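Local coordinates for protein biuret hydrolase (Pseudomonas sp., PDB 6C62) that hydrolyses 1-carboxybiuret to urea-1,3-dicarboxylate and ammonia, a step in the bacterial breakdown of the herbicide atrazine, at residues 257-262 / 278-283; 261-266 / 401-406; 289-294 / 365-370. All coordinates share one frame; numbering follows the deposited sequence. Where two conformers were deposited one is given.

Contact 1 of 3, residues 257-262 / 278-283; sequences IGVLGG and VAALTL
Ile257 and Val259, on strand 257-260, meet Leu283 and Ala280 in the last turns of helix 270-283, and the two chains run past each other in opposite senses: Val259 CA is 6.9 Å from Ala280 CA, and Ile257 CA is 7.4 Å from Leu283 CA. This is the first half of a beta-alpha-beta crossover, in which the helix leads on to strand 288-289, parallel to 257-260. Alternate strand residues turn the same face of the sheet to helix positions three apart, so Gly258 between them stays clear of the helix. Val259 places CG1 anti to its own nitrogen (chi1 -179°), which brings the other methyl, CG2, to 3.6 Å from the CB of Ala280; the small alanine lets the helix come close here. Ile257 reaches out through CG1, its side chain crossing that of Leu283 at about a right angle, with CD1 4.2 Å from Leu283 CB and also beside Leu283 O. Strand 366-370 continues the apolar layer, Ile368 touching both Ile257 and Leu283. On the helix itself, Val278 O is gripped twice by Thr282, whose OG1 lies 2.7 Å away and approaches from the face of the carbonyl plane opposite to that used by Thr282 N.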
loop_
_atom_site.group_PDB
_atom_site.type_symbol
_atom_site.label_atom_id
_atom_site.label_comp_id
_atom_site.label_asym_id
_atom_site.label_seq_id
_atom_site.Cartn_x
_atom_site.Cartn_y
_atom_site.Cartn_z
ATOM N N ILE A 257 15.047 -19.008 22.883
ATOM C CA ILE A 257 15.518 -17.617 22.968
ATOM C C ILE A 257 16.891 -17.546 22.354
ATOM O O ILE A 257 17.768 -18.308 22.711
ATOM C CB ILE A 257 15.511 -17.085 24.429
ATOM C CG1 ILE A 257 14.179 -17.426 25.124
ATOM C CG2 ILE A 257 15.833 -15.570 24.499
ATOM C CD1 ILE A 257 13.931 -16.710 26.440
ATOM N N GLY A 258 17.085 -16.638 21.416
ATOM C CA GLY A 258 18.351 -16.436 20.767
ATOM C C GLY A 258 18.892 -15.032 20.829
ATOM O O GLY A 258 18.169 -14.076 21.140
ATOM N N VAL A 259 20.180 -14.919 20.529
ATOM C CA VAL A 259 20.896 -13.657 20.507
ATOM C C VAL A 259 21.233 -13.295 19.065
ATOM O O VAL A 259 21.835 -14.113 18.350
ATOM C CB VAL A 259 22.228 -13.767 21.293
ATOM C CG1 VAL A 259 22.975 -12.466 21.310
ATOM C CG2 VAL A 259 21.991 -14.190 22.705
ATOM N N LEU A 260 20.859 -12.085 18.620
ATOM C CA LEU A 260 21.099 -11.691 17.231
ATOM C C LEU A 260 22.561 -11.388 17.017
ATOM O O LEU A 260 23.165 -10.775 17.853
ATOM C CB LEU A 260 20.254 -10.492 16.800
ATOM C CG LEU A 260 18.745 -10.720 16.774
ATOM C CD1 LEU A 260 18.048 -9.478 16.267
ATOM C CD2 LEU A 260 18.412 -11.908 15.875
ATOM N N GLY A 261 23.126 -11.848 15.909
ATOM C CA GLY A 261 24.489 -11.549 15.561
ATOM C C GLY A 261 24.552 -10.662 14.350
ATOM O O GLY A 261 23.576 -9.950 14.029
ATOM N N GLY A 262 25.681 -10.746 13.660
ATOM C CA GLY A 262 25.961 -9.978 12.442
ATOM C C GLY A 262 25.750 -8.484 12.621
ATOM O O GLY A 262 26.441 -7.884 13.436
ATOM N N VAL A 278 24.728 -10.145 29.329
ATOM C CA VAL A 278 24.128 -10.427 30.642
ATOM C C VAL A 278 22.668 -10.753 30.544
ATOM O O VAL A 278 22.188 -11.641 31.271
ATOM C CB VAL A 278 24.336 -9.306 31.699
ATOM C CG1 VAL A 278 23.612 -9.666 32.988
ATOM C CG2 VAL A 278 25.829 -9.132 31.953
ATOM N N ALA A 279 21.945 -10.078 29.653
ATOM C CA ALA A 279 20.515 -10.421 29.442
ATOM C C ALA A 279 20.366 -11.866 28.908
ATOM O O ALA A 279 19.528 -12.615 29.371
ATOM C CB ALA A 279 19.840 -9.414 28.519
ATOM N N ALA A 280 21.197 -12.226 27.944
ATOM C CA ALA A 280 21.246 -13.593 27.350
ATOM C C ALA A 280 21.501 -14.696 28.394
ATOM O O ALA A 280 20.772 -15.701 28.447
ATOM C CB ALA A 280 22.329 -13.637 26.263
ATOM N N LEU A 281 22.518 -14.478 29.228
ATOM C CA LEU A 281 22.816 -15.387 30.365
ATOM C C LEU A 281 21.622 -15.558 31.288
ATOM O O LEU A 281 21.235 -16.689 31.610
ATOM C CB LEU A 281 24.021 -14.893 31.173
ATOM C CG LEU A 281 24.582 -15.734 32.342
ATOM C CD1 LEU A 281 24.704 -17.209 31.998
ATOM C CD2 LEU A 281 25.920 -15.124 32.760
ATOM N N THR A 282 20.997 -14.450 31.672
ATOM C CA THR A 282 19.832 -14.516 32.548
ATOM C C THR A 282 18.661 -15.246 31.925
ATOM O O THR A 282 17.954 -15.961 32.621
ATOM C CB THR A 282 19.342 -13.106 32.893
ATOM O OG1 THR A 282 20.469 -12.306 33.259
ATOM C CG2 THR A 282 18.306 -13.142 34.014
ATOM N N LEU A 283 18.444 -15.044 30.616
ATOM C CA LEU A 283 17.354 -15.686 29.889
ATOM C C LEU A 283 17.667 -17.063 29.320
ATOM O O LEU A 283 16.814 -17.655 28.682
ATOM C CB LEU A 283 16.856 -14.771 28.732
ATOM C CG LEU A 283 16.265 -13.437 29.246
ATOM C CD1 LEU A 283 16.032 -12.480 28.102
ATOM C CD2 LEU A 283 14.957 -13.633 29.971
#

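Contact 2 of 3, residues 261-266 / 401-406; sequences GGWFRD and TQPVSF
Phe264, with Trp263 beside it, reaches across to Pro403 and Val404. Its CB carries CG beside the backbone N (chi1 -65°), directing the ring toward helix 402-407. From there CD2 lies in the plane of the Trp263 indole, at its edge, while Gly261 O sits at the edge of the phenyl ring. Over one face, near the centre, stands Trp263 CD1, 3.7 Å above the plane. CE2 packs on the CB of Trp291. At the tip, CZ lies 4.1 Å from Pro403 CG and 4.2 Å from Val404 CG2, both approaching obliquely. Two short helices of the amidase fold are joined in this way: 263-266 follows strand 257-260 of the central sheet, and 402-407 precedes strand 411-416. Gly262 is the N-cap of the first, with Gly262 O accepting from both Arg265 N and Asp266 N. Pro403, in the first turn of the second, points its ring at the pair of aromatics, and its CG comes to 3.7 Å from Trp263 NE1. That nitrogen is hydrogen-bonded to Leu399 O just upstream, which ties the indole to the loop leading into helix 402-407. Val404, for its part, also touches Ile431 on strand 426-432.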
loop_
_atom_site.group_PDB
_atom_site.type_symbol
_atom_site.label_atom_id
_atom_site.label_comp_id
_atom_site.label_asym_id
_atom_site.label_seq_id
_atom_site.Cartn_x
_atom_site.Cartn_y
_atom_site.Cartn_z
ATOM N N GLY A 261 23.126 -11.848 15.909
ATOM C CA GLY A 261 24.489 -11.549 15.561
ATOM C C GLY A 261 24.552 -10.662 14.350
ATOM O O GLY A 261 23.576 -9.950 14.029
ATOM N N GLY A 262 25.681 -10.746 13.660
ATOM C CA GLY A 262 25.961 -9.978 12.442
ATOM C C GLY A 262 25.750 -8.484 12.621
ATOM O O GLY A 262 26.441 -7.884 13.436
ATOM N N TRP A 263 24.779 -7.913 11.899
ATOM C CA TRP A 263 24.454 -6.477 11.975
ATOM C C TRP A 263 24.315 -6.000 13.430
ATOM O O TRP A 263 24.793 -4.925 13.794
ATOM C CB TRP A 263 23.119 -6.215 11.246
ATOM C CG TRP A 263 22.591 -4.832 11.385
ATOM C CD1 TRP A 263 21.638 -4.412 12.264
ATOM C CD2 TRP A 263 22.959 -3.693 10.621
ATOM N NE1 TRP A 263 21.406 -3.063 12.101
ATOM C CE2 TRP A 263 22.209 -2.603 11.099
ATOM C CE3 TRP A 263 23.858 -3.485 9.593
ATOM C CZ2 TRP A 263 22.337 -1.310 10.563
ATOM C CZ3 TRP A 263 23.967 -2.210 9.050
ATOM C CH2 TRP A 263 23.238 -1.135 9.558
ATOM N N PHE A 264 23.660 -6.814 14.242
ATOM C CA PHE A 264 23.353 -6.470 15.616
ATOM C C PHE A 264 24.543 -6.618 16.603
ATOM O O PHE A 264 24.456 -6.147 17.770
ATOM C CB PHE A 264 22.161 -7.266 16.088
ATOM C CG PHE A 264 20.905 -6.938 15.359
ATOM C CD1 PHE A 264 20.101 -5.877 15.786
ATOM C CD2 PHE A 264 20.543 -7.630 14.210
ATOM C CE1 PHE A 264 18.944 -5.573 15.088
ATOM C CE2 PHE A 264 19.384 -7.313 13.510
ATOM C CZ PHE A 264 18.598 -6.294 13.970
ATOM N N ARG A 265 25.626 -7.227 16.135
ATOM C CA ARG A 265 26.914 -7.192 16.856
ATOM C C ARG A 265 27.871 -6.147 16.311
ATOM O O ARG A 265 28.503 -5.372 17.093
ATOM C CB ARG A 265 27.560 -8.563 16.795
ATOM C CG ARG A 265 28.772 -8.634 17.711
ATOM C CD ARG A 265 29.198 -10.066 17.924
ATOM N NE ARG A 265 30.478 -10.145 18.644
ATOM C CZ ARG A 265 30.611 -9.963 19.964
ATOM N NH1 ARG A 265 29.559 -9.668 20.764
ATOM N NH2 ARG A 265 31.815 -10.114 20.504
ATOM N N ASP A 266 27.988 -6.101 14.987
ATOM C CA ASP A 266 28.842 -5.136 14.279
ATOM C C ASP A 266 28.493 -3.672 14.602
ATOM O O ASP A 266 29.386 -2.813 14.573
ATOM C CB ASP A 266 28.663 -5.250 12.767
ATOM C CG ASP A 266 29.120 -6.609 12.177
ATOM O OD1 ASP A 266 29.736 -7.445 12.895
ATOM O OD2 ASP A 266 28.735 -6.863 10.979
ATOM N N THR A 401 17.479 -0.464 15.970
ATOM C CA THR A 401 16.020 -0.460 16.109
ATOM C C THR A 401 15.318 -0.548 14.745
ATOM O O THR A 401 14.269 -1.200 14.604
ATOM C CB THR A 401 15.525 0.796 16.858
ATOM O OG1 THR A 401 16.132 1.973 16.318
ATOM C CG2 THR A 401 15.886 0.716 18.270
ATOM N N GLN A 402 15.881 0.137 13.766
ATOM C CA GLN A 402 15.235 0.369 12.486
ATOM C C GLN A 402 14.872 -0.903 11.682
ATOM O O GLN A 402 13.790 -0.968 11.132
ATOM C CB GLN A 402 16.058 1.376 11.651
ATOM C CG GLN A 402 15.307 1.923 10.446
ATOM C CD GLN A 402 15.794 3.277 9.953
ATOM O OE1 GLN A 402 16.917 3.664 10.243
ATOM N NE2 GLN A 402 14.924 4.055 9.305
ATOM N N PRO A 403 15.725 -1.927 11.678
ATOM C CA PRO A 403 15.333 -3.176 10.944
ATOM C C PRO A 403 14.120 -3.886 11.565
ATOM O O PRO A 403 13.355 -4.529 10.856
ATOM C CB PRO A 403 16.575 -4.074 11.099
ATOM C CG PRO A 403 17.733 -3.134 11.441
ATOM C CD PRO A 403 17.097 -2.014 12.213
ATOM N N VAL A 404 13.926 -3.750 12.856
ATOM C CA VAL A 404 12.923 -4.532 13.584
ATOM C C VAL A 404 11.505 -3.951 13.481
ATOM O O VAL A 404 10.527 -4.676 13.208
ATOM C CB VAL A 404 13.334 -4.659 15.078
ATOM C CG1 VAL A 404 12.290 -5.454 15.839
ATOM C CG2 VAL A 404 14.741 -5.272 15.201
ATOM N N SER A 405 11.379 -2.645 13.637
ATOM C CA SER A 405 10.108 -1.971 13.414
ATOM C C SER A 405 9.610 -2.058 11.956
ATOM O O SER A 405 8.433 -1.981 11.715
ATOM C CB SER A 405 10.185 -0.510 13.909
ATOM O OG SER A 405 11.422 0.013 13.579
ATOM N N PHE A 406 10.512 -2.280 11.005
ATOM C CA PHE A 406 10.119 -2.345 9.610
ATOM C C PHE A 406 9.256 -3.601 9.314
ATOM O O PHE A 406 8.337 -3.571 8.503
ATOM C CB PHE A 406 11.348 -2.309 8.734
ATOM C CG PHE A 406 11.044 -2.117 7.281
ATOM C CD1 PHE A 406 10.239 -1.045 6.867
ATOM C CD2 PHE A 406 11.506 -3.002 6.327
ATOM C CE1 PHE A 406 9.890 -0.889 5.521
ATOM C CE2 PHE A 406 11.145 -2.844 5.003
ATOM C CZ PHE A 406 10.404 -1.772 4.590
#

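Contact 3 of 3, residues 289-294 / 365-370; sequences VMWPDA and DILIAP
At the edge of the mixed central sheet of the amidase fold, where strands 366-370, 257-260 and 288-289 run parallel in that order, Leu367 reaches past the middle strand to Val289 and Trp291. The nearest CA atoms of the two segments, those of Leu367 and Val289, are 8.1 Å apart, and the two are joined over strand 257-260 through their side chains. The branches of Leu367 divide the work. CD2 lies over the face of the triangle formed by CB, CG1 and CG2 of Val289, 3.9 Å from CG2 and almost as near to CG1 and CB, so that one methyl meets the whole isopropyl group; the two side chains cross at about a right angle. CD1, anti to CA (chi2 167°), extends instead toward the six-membered ring of Trp291 and approaches CZ3 obliquely at 4.3 Å. The indole is brought there by its CG lying anti to the backbone N (chi1 -176°). Within its own segment the ring is backed by Pro292, whose CD stands 3.7 Å above one face, offset toward the rim. The indole's polar end is satisfied outside the contact, where Trp291 NE1 is hydrogen-bonded to Tyr353 OH on helix 340-360, a bond that should restrain rotation of the ring. Leu260, from the intervening strand, touches both Leu367 and Trp291. The same helix 340-360 covers this side, with Leu360 against Leu367 and Val357 against Trp291, while Ile368, next along the strand, points to the other face of the sheet and packs on helix 270-283.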
loop_
_atom_site.group_PDB
_atom_site.type_symbol
_atom_site.label_atom_id
_atom_site.label_comp_id
_atom_site.label_asym_id
_atom_site.label_seq_id
_atom_site.Cartn_x
_atom_site.Cartn_y
_atom_site.Cartn_z
ATOM N N VAL A 289 21.899 -16.025 16.327
ATOM C CA VAL A 289 20.934 -16.162 15.246
ATOM C C VAL A 289 21.143 -14.955 14.279
ATOM O O VAL A 289 21.329 -13.817 14.728
ATOM C CB VAL A 289 19.510 -16.048 15.817
ATOM C CG1 VAL A 289 18.454 -16.083 14.734
ATOM C CG2 VAL A 289 19.262 -17.117 16.809
ATOM N N MET A 290 21.102 -15.198 12.964
ATOM C CA MET A 290 21.163 -14.097 11.991
ATOM C C MET A 290 19.743 -13.644 11.632
ATOM O O MET A 290 18.906 -14.432 11.297
ATOM C CB MET A 290 21.965 -14.483 10.750
ATOM C CG MET A 290 23.391 -14.930 11.163
ATOM S SD MET A 290 24.353 -13.632 12.062
ATOM C CE MET A 290 25.011 -12.872 10.572
ATOM N N TRP A 291 19.506 -12.353 11.734
ATOM C CA TRP A 291 18.252 -11.739 11.293
ATOM C C TRP A 291 18.365 -11.622 9.769
ATOM O O TRP A 291 19.432 -11.258 9.251
ATOM C CB TRP A 291 18.126 -10.378 11.951
ATOM C CG TRP A 291 16.842 -9.631 11.685
ATOM C CD1 TRP A 291 16.616 -8.791 10.659
ATOM C CD2 TRP A 291 15.686 -9.596 12.490
ATOM N NE1 TRP A 291 15.384 -8.242 10.765
ATOM C CE2 TRP A 291 14.778 -8.734 11.876
ATOM C CE3 TRP A 291 15.321 -10.213 13.675
ATOM C CZ2 TRP A 291 13.543 -8.456 12.393
ATOM C CZ3 TRP A 291 14.056 -9.961 14.201
ATOM C CH2 TRP A 291 13.174 -9.082 13.561
ATOM N N PRO A 292 17.312 -11.983 9.029
ATOM C CA PRO A 292 17.434 -11.867 7.565
ATOM C C PRO A 292 17.583 -10.403 7.028
ATOM O O PRO A 292 16.787 -9.514 7.381
ATOM C CB PRO A 292 16.115 -12.499 7.091
ATOM C CG PRO A 292 15.143 -12.097 8.163
ATOM C CD PRO A 292 15.951 -12.395 9.407
ATOM N N ASP A 293 18.578 -10.173 6.196
ATOM C CA ASP A 293 18.726 -8.943 5.441
ATOM C C ASP A 293 18.625 -7.689 6.314
ATOM O O ASP A 293 17.954 -6.722 5.934
ATOM C CB ASP A 293 17.629 -8.844 4.358
ATOM C CG ASP A 293 17.722 -9.936 3.294
ATOM O OD1 ASP A 293 18.835 -10.449 3.052
ATOM O OD2 ASP A 293 16.671 -10.278 2.693
ATOM N N ALA A 294 19.299 -7.664 7.443
ATOM C CA ALA A 294 19.028 -6.587 8.449
ATOM C C ALA A 294 19.426 -5.216 7.917
ATOM O O ALA A 294 18.674 -4.253 8.074
ATOM C CB ALA A 294 19.752 -6.873 9.743
ATOM N N ASP A 365 11.200 -18.041 19.735
ATOM C CA ASP A 365 10.141 -17.340 20.473
ATOM C C ASP A 365 10.532 -15.878 20.783
ATOM O O ASP A 365 9.710 -14.969 20.605
ATOM C CB ASP A 365 9.785 -18.092 21.739
ATOM C CG ASP A 365 9.276 -19.506 21.422
ATOM O OD1 ASP A 365 8.231 -19.552 20.767
ATOM O OD2 ASP A 365 9.971 -20.554 21.709
ATOM N N ILE A 366 11.773 -15.685 21.233
ATOM C CA ILE A 366 12.306 -14.349 21.567
ATOM C C ILE A 366 13.724 -14.222 21.009
ATOM O O ILE A 366 14.515 -15.196 21.083
ATOM C CB ILE A 366 12.288 -14.134 23.086
ATOM C CG1 ILE A 366 10.889 -14.063 23.612
ATOM C CG2 ILE A 366 12.940 -12.827 23.480
ATOM C CD1 ILE A 366 10.790 -14.690 24.946
ATOM N N LEU A 367 14.049 -13.057 20.462
ATOM C CA LEU A 367 15.406 -12.739 20.017
ATOM C C LEU A 367 15.875 -11.482 20.714
ATOM O O LEU A 367 15.079 -10.557 20.912
ATOM C CB LEU A 367 15.494 -12.598 18.497
ATOM C CG LEU A 367 15.116 -13.905 17.744
ATOM C CD1 LEU A 367 14.898 -13.658 16.263
ATOM C CD2 LEU A 367 16.225 -14.942 17.900
ATOM N N ILE A 368 17.161 -11.445 21.085
ATOM C CA ILE A 368 17.721 -10.366 21.873
ATOM C C ILE A 368 18.734 -9.546 21.077
ATOM O O ILE A 368 19.644 -10.076 20.429
ATOM C CB ILE A 368 18.485 -10.932 23.080
ATOM C CG1 ILE A 368 17.593 -11.847 23.890
ATOM C CG2 ILE A 368 18.967 -9.785 23.967
ATOM C CD1 ILE A 368 18.422 -12.584 24.936
ATOM N N ALA A 369 18.611 -8.245 21.180
ATOM C CA ALA A 369 19.566 -7.315 20.604
ATOM C C ALA A 369 19.732 -6.100 21.481
ATOM O O ALA A 369 18.906 -5.849 22.342
ATOM C CB ALA A 369 19.059 -6.892 19.226
ATOM N N PRO A 370 20.776 -5.299 21.246
ATOM C CA PRO A 370 20.838 -4.053 21.985
ATOM C C PRO A 370 19.870 -3.060 21.387
ATOM O O PRO A 370 19.490 -3.178 20.220
ATOM C CB PRO A 370 22.299 -3.585 21.813
ATOM C CG PRO A 370 22.989 -4.610 20.925
ATOM C CD PRO A 370 21.900 -5.446 20.298
#

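How the contacts relate
Contacts 1 and 3 lie on opposite faces of the same sheet, on neighbouring parallel strands, their centres 9 Å apart. Strand 257-260 lies between the others and holds both by backbone bonds: Gly258 O is 2.8 Å from Ile368 N, and Val259 O is 2.8 Å from Val289 N. The bonding runs on into contact 2, whose Gly261 N is 2.9 Å from Val289 O; the centres of contacts 2 and 3 are only 7 Å apart. Contacts 1 and 2, 14 Å apart, share Gly261 and Gly262. All three lie away from the inferred catalytic residues Lys74, Ser150 and Ser174, although Thr401 of contact 2 is hydrogen-bonded to Asn172 and Arg176, which flank Ser174 in sequence.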